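Local structure of D-alanine--D-alanine ligase (Coxiella burnetii, 3TQT) at residues Arg226-Glu231 with Ser272-Glu277; Cys232-Asn237 with Ala300-Phe305; Lys281-Ile286 with Asn310-Asn315. The protein catalyses the ATP-dependent joining of two D-alanines into D-alanyl-D-alanine, a building block for peptidoglycan in the bacterial cell wall. All coordinates share one frame; numbering follows the deposited sequence.

Contact 1: residues Arg226-Glu231 with Ser272-Glu277; sequences RGREIE and SVDLSE
Arg-228 and Ile-230, both on strand 228-236 of the ATP-grasp sheet, reach out to the loop that runs from strand 268-270 into helix 277-293, where Ser-276 takes the N-cap with its OG bonded to Val-279 N. Two residues apart on one strand, they put their side chains on the same face, and the loop lies over that face at the protein surface. The charged part is loose. Arg-228 NH2 stands 3.6 Å from Asp-274 OD1, a long salt bridge to a poorly ordered carboxylate whose plane is turned 76° from that of the guanidinium; the two side chains meet nearly square to one another. The stronger partner of the arginine is Glu-247 on the adjoining strand 241-249, which takes NH1 in a salt bridge and probably helps to fix the end of the side chain. Leu-275 runs past Arg-228 the other way, and its CD2 methyl lies obliquely by the guanidinium, an unusually short and perhaps doubtful 3.2 Å from NH2. The apolar contact is between Ile-230 and Leu-275, which meet tip to tip: the CG2 branch of Ile-230, placed opposite the backbone N by a chi1 of -57°, ends 4.1 Å from Leu-275 CD1.

Contact 2: residues Cys232-Asn237 with Ala300-Phe305; sequences CAVLGN and ARVDFF
Four backbone hydrogen bonds tie Cys-232 and Val-234 to Val-302 and Ala-300, joining strands 228-236 and 298-306 as antiparallel neighbours in the ATP-grasp sheet. Cys-232 pairs with Val-302 through N to O at 3.0 Å and O to N at 2.9 Å. Two residues along, Val-234 N gives Ala-300 O a nearly straight bond of 2.8 Å, whereas the return bond from Ala-300 N to Val-234 O is longer, at 3.2 Å, with the donor tilted 32° from the carbonyl plane. Between them, Ala-233 faces Arg-301 as a non-hydrogen-bonded pair. Arg-301 then grips Asp-303 on its own strand side-on: NE meets OD1 at 2.8 Å and NH2 meets OD2 at 2.9 Å, both carboxylate oxygens using syn lone pairs close to the guanidinium plane. The two bonds fix the rotation of a carboxylate predicted to bind magnesium. On the other face, Val-234 CG2 packs on Val-302 CG2, and Cys-232 CB lies 4.0 Å from Phe-304 CE2. Ala-287 and Phe-291 of helix 277-293 cover that apolar face; on the side of Ala-233 lie Tyr-329 and Trp-333 of helix 328-335, and strands 241-249 and 312-318 flank the pair.

Contact 3: residues Lys281-Ile286 with Asn310-Asn315; sequences KQIQQI and NKVLVN
Ile-283 and Ile-286 of helix 277-293 pack against Val-312 and Val-314 of strand 312-318, a helix packed on one face of the antiparallel ATP-grasp sheet, here on strand 312-318. Helix segment and strand segment run in roughly the same direction, 37° apart, with their axes 9.2 Å from each other at the closest. Val-312 is central to the apolar packing. Its CG1, held anti to the backbone N by a chi1 of -177°, has Ile-283 CG1 at 3.8 Å, the isoleucine chain set nearly perpendicular to the valine, and Ile-286 CD1 at 4.0 Å. Further along, Ile-286 and Val-314 lie alongside one another, pointing opposite ways, with CG2 meeting CG2 at 3.6 Å. Phe-304 of the next strand touches all four of these side chains, and Ile-153 adds to the packing round Ile-286 and Val-314. The polar contacts run through two waters at the start of the strand, where the extended Gln-282 brings its OE1 beside Val-312 CG2. Water 2 accepts from Gln-282 NE2, which is also bonded to Ser-278 OG, and donates to Asn-310 O. Water 1 donates to Gln-282 OE1 at 2.6 Å and accepts from Val-312 N at 3.0 Å.

The three contacts gather on one antiparallel sheet, with the helix laid on it and the loop that leads into that helix. Contacts 1 and 2 share strand 228-236, and Ile-230 O lies 2.7 Å from Phe-304 N, a probable hydrogen bond that continues the pairing of contact 2 into contact 1. Ile-283 joins contact 3 to contact 1, its CD1 3.4 Å from Ile-230 CG2. Contact 3 extends the sheet beyond contact 2, with Phe-305 N 2.7 Å from Leu-313 O. The predicted metal ligands Asp-303, Glu-316 and Asn-318 sit on strands 298-306 and 312-318. Residues 226-231 end the range predicted to bind ATP, and Glu-231 CG packs on Asp-303 OD1 at 3.5 Å.

Contact 1: residues Arg226-Glu231 with Ser272-Glu277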
loop_
_atom_site.group_PDB
_atom_site.type_symbol
_atom_site.label_atom_id
_atom_site.label_comp_id
_atom_site.label_asym_id
_atom_site.label_seq_id
_atom_site.Cartn_x
_atom_site.Cartn_y
_atom_site.Cartn_z
ATOM N N ARG A 226 -6.718 14.643 -27.200
ATOM C CA ARG A 226 -6.536 16.064 -27.464
ATOM C C ARG A 226 -7.129 16.842 -26.295
ATOM O O ARG A 226 -8.224 16.535 -25.812
ATOM C CB ARG A 226 -7.188 16.489 -28.783
ATOM C CG ARG A 226 -6.841 17.926 -29.193
ATOM C CD ARG A 226 -7.576 18.374 -30.456
ATOM N NE ARG A 226 -7.474 17.379 -31.520
ATOM C CZ ARG A 226 -8.412 17.177 -32.439
ATOM N NH1 ARG A 226 -9.521 17.905 -32.423
ATOM N NH2 ARG A 226 -8.244 16.240 -33.367
ATOM N N GLY A 227 -6.401 17.836 -25.814
ATOM C CA GLY A 227 -6.922 18.635 -24.727
ATOM C C GLY A 227 -5.831 19.217 -23.871
ATOM O O GLY A 227 -4.650 18.954 -24.076
ATOM N N ARG A 228 -6.240 20.014 -22.896
ATOM C CA ARG A 228 -5.288 20.674 -22.032
ATOM C C ARG A 228 -5.018 19.822 -20.801
ATOM O O ARG A 228 -5.905 19.124 -20.306
ATOM C CB ARG A 228 -5.812 22.052 -21.631
ATOM C CG ARG A 228 -6.065 22.958 -22.818
ATOM C CD ARG A 228 -5.927 24.402 -22.416
ATOM N NE ARG A 228 -7.171 24.964 -21.918
ATOM C CZ ARG A 228 -7.247 26.118 -21.260
ATOM N NH1 ARG A 228 -6.144 26.813 -20.998
ATOM N NH2 ARG A 228 -8.425 26.567 -20.851
ATOM N N GLU A 229 -3.779 19.872 -20.322
ATOM C CA GLU A 229 -3.413 19.170 -19.099
ATOM C C GLU A 229 -3.581 20.126 -17.938
ATOM O O GLU A 229 -2.781 21.042 -17.753
ATOM C CB GLU A 229 -1.980 18.657 -19.177
ATOM C CG GLU A 229 -1.738 17.783 -20.395
ATOM C CD GLU A 229 -0.685 16.740 -20.144
ATOM O OE1 GLU A 229 -0.611 16.234 -19.004
ATOM O OE2 GLU A 229 0.070 16.429 -21.084
ATOM N N ILE A 230 -4.648 19.905 -17.176
ATOM C CA ILE A 230 -5.036 20.787 -16.087
ATOM C C ILE A 230 -4.743 20.068 -14.779
ATOM O O ILE A 230 -4.912 18.846 -14.678
ATOM C CB ILE A 230 -6.527 21.130 -16.180
ATOM C CG1 ILE A 230 -6.837 21.776 -17.543
ATOM C CG2 ILE A 230 -6.956 22.026 -15.012
ATOM C CD1 ILE A 230 -6.038 23.024 -17.828
ATOM N N GLU A 231 -4.261 20.808 -13.789
ATOM C CA GLU A 231 -3.937 20.201 -12.512
ATOM C C GLU A 231 -4.676 20.923 -11.406
ATOM O O GLU A 231 -5.062 22.079 -11.556
ATOM C CB GLU A 231 -2.435 20.254 -12.267
ATOM C CG GLU A 231 -1.625 19.638 -13.385
ATOM C CD GLU A 231 -0.151 19.631 -13.069
ATOM O OE1 GLU A 231 0.254 20.387 -12.163
ATOM O OE2 GLU A 231 0.589 18.858 -13.707
ATOM N N SER A 272 -2.586 30.373 -13.959
ATOM C CA SER A 272 -3.647 31.109 -14.640
ATOM C C SER A 272 -4.060 30.389 -15.907
ATOM O O SER A 272 -3.337 30.385 -16.893
ATOM C CB SER A 272 -3.207 32.536 -14.979
ATOM O OG SER A 272 -3.293 33.383 -13.844
ATOM N N VAL A 273 -5.224 29.764 -15.867
ATOM C CA VAL A 273 -5.772 29.105 -17.036
ATOM C C VAL A 273 -7.127 29.751 -17.237
ATOM O O VAL A 273 -7.770 30.130 -16.260
ATOM C CB VAL A 273 -5.939 27.600 -16.781
ATOM C CG1 VAL A 273 -4.733 27.061 -16.034
ATOM C CG2 VAL A 273 -7.175 27.343 -15.957
ATOM N N ASP A 274 -7.567 29.914 -18.479
ATOM C CA ASP A 274 -8.855 30.578 -18.692
ATOM C C ASP A 274 -9.999 29.603 -18.980
ATOM O O ASP A 274 -10.544 29.545 -20.084
ATOM C CB ASP A 274 -8.762 31.728 -19.712
ATOM C CG ASP A 274 -8.832 31.257 -21.152
ATOM O OD1 ASP A 274 -8.396 30.121 -21.440
ATOM O OD2 ASP A 274 -9.325 32.038 -21.997
ATOM N N LEU A 275 -10.359 28.851 -17.945
ATOM C CA LEU A 275 -11.439 27.883 -18.004
ATOM C C LEU A 275 -12.737 28.526 -17.543
ATOM O O LEU A 275 -12.735 29.400 -16.674
ATOM C CB LEU A 275 -11.135 26.700 -17.086
ATOM C CG LEU A 275 -9.865 25.885 -17.320
ATOM C CD1 LEU A 275 -9.593 25.007 -16.114
ATOM C CD2 LEU A 275 -9.993 25.049 -18.578
ATOM N N SER A 276 -13.847 28.068 -18.109
ATOM C CA SER A 276 -15.156 28.565 -17.720
ATOM C C SER A 276 -15.399 28.343 -16.234
ATOM O O SER A 276 -14.697 27.563 -15.586
ATOM C CB SER A 276 -16.245 27.856 -18.522
ATOM O OG SER A 276 -16.316 26.488 -18.158
ATOM N N GLU A 277 -16.401 29.030 -15.697
ATOM C CA GLU A 277 -16.798 28.838 -14.311
ATOM C C GLU A 277 -17.193 27.382 -14.107
ATOM O O GLU A 277 -16.815 26.758 -13.115
ATOM C CB GLU A 277 -17.967 29.761 -13.963
ATOM C CG GLU A 277 -17.766 30.582 -12.697
ATOM C CD GLU A 277 -18.354 31.983 -12.809
ATOM O OE1 GLU A 277 -18.810 32.358 -13.911
ATOM O OE2 GLU A 277 -18.354 32.712 -11.795
#

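Contact 2: residues Cys232-Asn237 with Ala300-Phe305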
loop_
_atom_site.group_PDB
_atom_site.type_symbol
_atom_site.label_atom_id
_atom_site.label_comp_id
_atom_site.label_asym_id
_atom_site.label_seq_id
_atom_site.Cartn_x
_atom_site.Cartn_y
_atom_site.Cartn_z
ATOM N N CYS A 232 -4.885 20.223 -10.302
ATOM C CA CYS A 232 -5.583 20.798 -9.169
ATOM C C CYS A 232 -4.984 20.228 -7.894
ATOM O O CYS A 232 -4.828 19.014 -7.756
ATOM C CB CYS A 232 -7.077 20.486 -9.260
ATOM S SG CYS A 232 -8.074 21.223 -7.955
ATOM N N ALA A 233 -4.625 21.116 -6.978
ATOM C CA ALA A 233 -4.017 20.710 -5.725
ATOM C C ALA A 233 -5.122 20.510 -4.710
ATOM O O ALA A 233 -5.961 21.384 -4.520
ATOM C CB ALA A 233 -3.045 21.763 -5.243
ATOM N N VAL A 234 -5.124 19.345 -4.074
ATOM C CA VAL A 234 -6.097 19.033 -3.032
ATOM C C VAL A 234 -5.396 18.958 -1.677
ATOM O O VAL A 234 -4.273 18.453 -1.558
ATOM C CB VAL A 234 -6.822 17.709 -3.328
ATOM C CG1 VAL A 234 -7.818 17.368 -2.213
ATOM C CG2 VAL A 234 -7.538 17.793 -4.669
ATOM N N LEU A 235 -6.058 19.490 -0.661
ATOM C CA LEU A 235 -5.501 19.510 0.686
ATOM C C LEU A 235 -6.566 19.139 1.692
ATOM O O LEU A 235 -7.667 19.692 1.682
ATOM C CB LEU A 235 -4.988 20.902 1.004
ATOM C CG LEU A 235 -4.512 21.168 2.424
ATOM C CD1 LEU A 235 -3.227 20.411 2.700
ATOM C CD2 LEU A 235 -4.303 22.671 2.571
ATOM N N GLY A 236 -6.234 18.200 2.569
ATOM C CA GLY A 236 -7.137 17.859 3.650
ATOM C C GLY A 236 -7.099 16.383 3.969
ATOM O O GLY A 236 -6.388 15.617 3.328
ATOM N N ASN A 237 -7.886 15.999 4.967
ATOM C CA ASN A 237 -8.078 14.608 5.307
ATOM C C ASN A 237 -9.494 14.263 4.908
ATOM O O ASN A 237 -9.746 13.939 3.757
ATOM C CB ASN A 237 -7.865 14.380 6.810
ATOM C CG ASN A 237 -6.394 14.301 7.178
ATOM O OD1 ASN A 237 -5.550 14.079 6.311
ATOM N ND2 ASN A 237 -6.081 14.471 8.468
ATOM N N ALA A 300 -2.858 15.776 -2.438
ATOM C CA ALA A 300 -2.670 15.122 -3.718
ATOM C C ALA A 300 -2.712 16.188 -4.792
ATOM O O ALA A 300 -3.456 17.159 -4.684
ATOM C CB ALA A 300 -3.766 14.109 -3.968
ATOM N N ARG A 301 -1.928 16.000 -5.841
ATOM C CA ARG A 301 -2.174 16.751 -7.047
ATOM C C ARG A 301 -2.914 15.849 -8.021
ATOM O O ARG A 301 -2.404 14.794 -8.402
ATOM C CB ARG A 301 -0.876 17.237 -7.675
ATOM C CG ARG A 301 -1.101 18.376 -8.641
ATOM C CD ARG A 301 0.176 18.706 -9.379
ATOM N NE ARG A 301 0.517 17.630 -10.303
ATOM C CZ ARG A 301 1.725 17.097 -10.416
ATOM N NH1 ARG A 301 2.719 17.538 -9.655
ATOM N NH2 ARG A 301 1.938 16.127 -11.299
ATOM N N VAL A 302 -4.122 16.259 -8.404
ATOM C CA VAL A 302 -4.906 15.510 -9.381
ATOM C C VAL A 302 -4.692 16.116 -10.749
ATOM O O VAL A 302 -4.911 17.322 -10.943
ATOM C CB VAL A 302 -6.405 15.560 -9.066
ATOM C CG1 VAL A 302 -7.162 14.630 -10.010
ATOM C CG2 VAL A 302 -6.655 15.183 -7.613
ATOM N N ASP A 303 -4.246 15.280 -11.685
ATOM C CA ASP A 303 -3.931 15.712 -13.040
ATOM C C ASP A 303 -5.034 15.254 -13.965
ATOM O O ASP A 303 -5.431 14.089 -13.944
ATOM C CB ASP A 303 -2.588 15.146 -13.499
ATOM C CG ASP A 303 -1.423 15.627 -12.638
ATOM O OD1 ASP A 303 -1.608 16.549 -11.808
ATOM O OD2 ASP A 303 -0.317 15.075 -12.796
ATOM N N PHE A 304 -5.532 16.195 -14.754
ATOM C CA PHE A 304 -6.654 15.961 -15.641
ATOM C C PHE A 304 -6.268 16.223 -17.084
ATOM O O PHE A 304 -5.291 16.925 -17.370
ATOM C CB PHE A 304 -7.758 16.968 -15.358
ATOM C CG PHE A 304 -8.348 16.897 -13.985
ATOM C CD1 PHE A 304 -9.560 16.272 -13.775
ATOM C CD2 PHE A 304 -7.737 17.530 -12.923
ATOM C CE1 PHE A 304 -10.120 16.239 -12.517
ATOM C CE2 PHE A 304 -8.291 17.503 -11.662
ATOM C CZ PHE A 304 -9.481 16.868 -11.455
ATOM N N PHE A 305 -7.082 15.694 -17.991
ATOM C CA PHE A 305 -7.192 16.247 -19.339
ATOM C C PHE A 305 -8.538 16.948 -19.416
ATOM O O PHE A 305 -9.538 16.456 -18.887
ATOM C CB PHE A 305 -7.100 15.150 -20.400
ATOM C CG PHE A 305 -5.693 14.789 -20.760
ATOM C CD1 PHE A 305 -5.023 15.476 -21.754
ATOM C CD2 PHE A 305 -5.031 13.780 -20.084
ATOM C CE1 PHE A 305 -3.718 15.151 -22.081
ATOM C CE2 PHE A 305 -3.731 13.446 -20.407
ATOM C CZ PHE A 305 -3.073 14.137 -21.404
#

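Contact 3: residues Lys281-Ile286 with Asn310-Asn315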
loop_
_atom_site.group_PDB
_atom_site.type_symbol
_atom_site.label_atom_id
_atom_site.label_comp_id
_atom_site.label_asym_id
_atom_site.label_seq_id
_atom_site.Cartn_x
_atom_site.Cartn_y
_atom_site.Cartn_z
ATOM N N LYS A 281 -15.205 24.622 -11.746
ATOM C CA LYS A 281 -15.952 23.973 -10.680
ATOM C C LYS A 281 -15.885 22.453 -10.780
ATOM O O LYS A 281 -15.790 21.765 -9.768
ATOM C CB LYS A 281 -17.415 24.427 -10.687
ATOM C CG LYS A 281 -17.620 25.890 -10.306
ATOM C CD LYS A 281 -17.045 26.199 -8.931
ATOM C CE LYS A 281 -17.363 27.630 -8.510
ATOM N NZ LYS A 281 -16.889 27.935 -7.125
ATOM N N GLN A 282 -15.944 21.930 -12.001
ATOM C CA GLN A 282 -15.900 20.483 -12.196
ATOM C C GLN A 282 -14.538 19.947 -11.799
ATOM O O GLN A 282 -14.431 18.979 -11.048
ATOM C CB GLN A 282 -16.173 20.120 -13.646
ATOM C CG GLN A 282 -17.619 20.167 -14.047
ATOM C CD GLN A 282 -17.784 19.806 -15.505
ATOM O OE1 GLN A 282 -17.488 18.683 -15.916
ATOM N NE2 GLN A 282 -18.227 20.769 -16.303
ATOM N N ILE A 283 -13.495 20.580 -12.319
ATOM C CA ILE A 283 -12.136 20.200 -11.972
ATOM C C ILE A 283 -11.973 20.137 -10.451
ATOM O O ILE A 283 -11.473 19.161 -9.901
ATOM C CB ILE A 283 -11.133 21.179 -12.589
ATOM C CG1 ILE A 283 -11.152 21.026 -14.120
ATOM C CG2 ILE A 283 -9.739 20.933 -12.016
ATOM C CD1 ILE A 283 -10.365 22.070 -14.861
ATOM N N GLN A 284 -12.415 21.180 -9.767
ATOM C CA GLN A 284 -12.261 21.222 -8.325
ATOM C C GLN A 284 -13.072 20.121 -7.645
ATOM O O GLN A 284 -12.568 19.439 -6.749
ATOM C CB GLN A 284 -12.610 22.611 -7.788
ATOM C CG GLN A 284 -11.550 23.650 -8.139
ATOM C CD GLN A 284 -11.983 25.064 -7.821
ATOM O OE1 GLN A 284 -13.115 25.454 -8.093
ATOM N NE2 GLN A 284 -11.082 25.837 -7.236
ATOM N N GLN A 285 -14.309 19.912 -8.088
ATOM C CA GLN A 285 -15.146 18.931 -7.409
ATOM C C GLN A 285 -14.664 17.510 -7.644
ATOM O O GLN A 285 -14.667 16.690 -6.728
ATOM C CB GLN A 285 -16.610 19.044 -7.805
ATOM C CG GLN A 285 -17.504 18.138 -6.958
ATOM C CD GLN A 285 -17.504 18.526 -5.481
ATOM O OE1 GLN A 285 -18.000 19.590 -5.118
ATOM N NE2 GLN A 285 -16.940 17.663 -4.626
ATOM N N ILE A 286 -14.250 17.227 -8.870
ATOM C CA ILE A 286 -13.771 15.897 -9.216
ATOM C C ILE A 286 -12.445 15.636 -8.518
ATOM O O ILE A 286 -12.194 14.530 -8.044
ATOM C CB ILE A 286 -13.607 15.727 -10.740
ATOM C CG1 ILE A 286 -14.976 15.828 -11.423
ATOM C CG2 ILE A 286 -12.980 14.376 -11.060
ATOM C CD1 ILE A 286 -14.902 15.742 -12.922
ATOM N N ASN A 310 -14.656 20.314 -23.655
ATOM C CA ASN A 310 -14.739 20.568 -22.216
ATOM C C ASN A 310 -15.097 19.363 -21.342
ATOM O O ASN A 310 -15.682 19.520 -20.276
ATOM C CB ASN A 310 -15.696 21.721 -21.936
ATOM C CG ASN A 310 -15.146 23.035 -22.406
ATOM O OD1 ASN A 310 -13.995 23.368 -22.126
ATOM N ND2 ASN A 310 -15.948 23.781 -23.145
ATOM N N LYS A 311 -14.742 18.164 -21.777
ATOM C CA LYS A 311 -14.938 17.016 -20.907
ATOM C C LYS A 311 -13.746 16.913 -19.962
ATOM O O LYS A 311 -12.592 16.915 -20.396
ATOM C CB LYS A 311 -15.111 15.738 -21.718
ATOM C CG LYS A 311 -15.240 14.475 -20.884
ATOM C CD LYS A 311 -16.546 14.408 -20.100
ATOM C CE LYS A 311 -16.609 13.133 -19.238
ATOM N NZ LYS A 311 -17.801 13.090 -18.324
ATOM N N VAL A 312 -14.036 16.822 -18.670
ATOM C CA VAL A 312 -12.999 16.762 -17.651
ATOM C C VAL A 312 -12.699 15.314 -17.275
ATOM O O VAL A 312 -13.579 14.583 -16.821
ATOM C CB VAL A 312 -13.415 17.576 -16.418
ATOM C CG1 VAL A 312 -12.299 17.585 -15.369
ATOM C CG2 VAL A 312 -13.770 18.995 -16.837
ATOM N N LEU A 313 -11.447 14.920 -17.468
ATOM C CA LEU A 313 -11.023 13.538 -17.317
ATOM C C LEU A 313 -9.818 13.443 -16.401
ATOM O O LEU A 313 -8.793 14.093 -16.637
ATOM C CB LEU A 313 -10.638 12.955 -18.672
ATOM C CG LEU A 313 -11.725 12.978 -19.742
ATOM C CD1 LEU A 313 -11.158 12.485 -21.085
ATOM C CD2 LEU A 313 -12.918 12.130 -19.283
ATOM N N VAL A 314 -9.934 12.623 -15.366
ATOM C CA VAL A 314 -8.796 12.413 -14.492
ATOM C C VAL A 314 -7.799 11.540 -15.234
ATOM O O VAL A 314 -8.173 10.544 -15.848
ATOM C CB VAL A 314 -9.190 11.742 -13.158
ATOM C CG1 VAL A 314 -7.948 11.473 -12.337
ATOM C CG2 VAL A 314 -10.165 12.620 -12.379
ATOM N N ASN A 315 -6.530 11.926 -15.202
ATOM C CA ASN A 315 -5.493 11.038 -15.713
ATOM C C ASN A 315 -4.668 10.392 -14.610
ATOM O O ASN A 315 -4.257 9.239 -14.728
ATOM C CB ASN A 315 -4.550 11.771 -16.652
ATOM C CG ASN A 315 -3.799 10.819 -17.567
ATOM O OD1 ASN A 315 -4.375 9.848 -18.078
ATOM N ND2 ASN A 315 -2.512 11.076 -17.768
HETATM O O HOH W 1 -16.912 17.073 -17.865
HETATM O O HOH W 2 -17.872 20.576 -19.228
#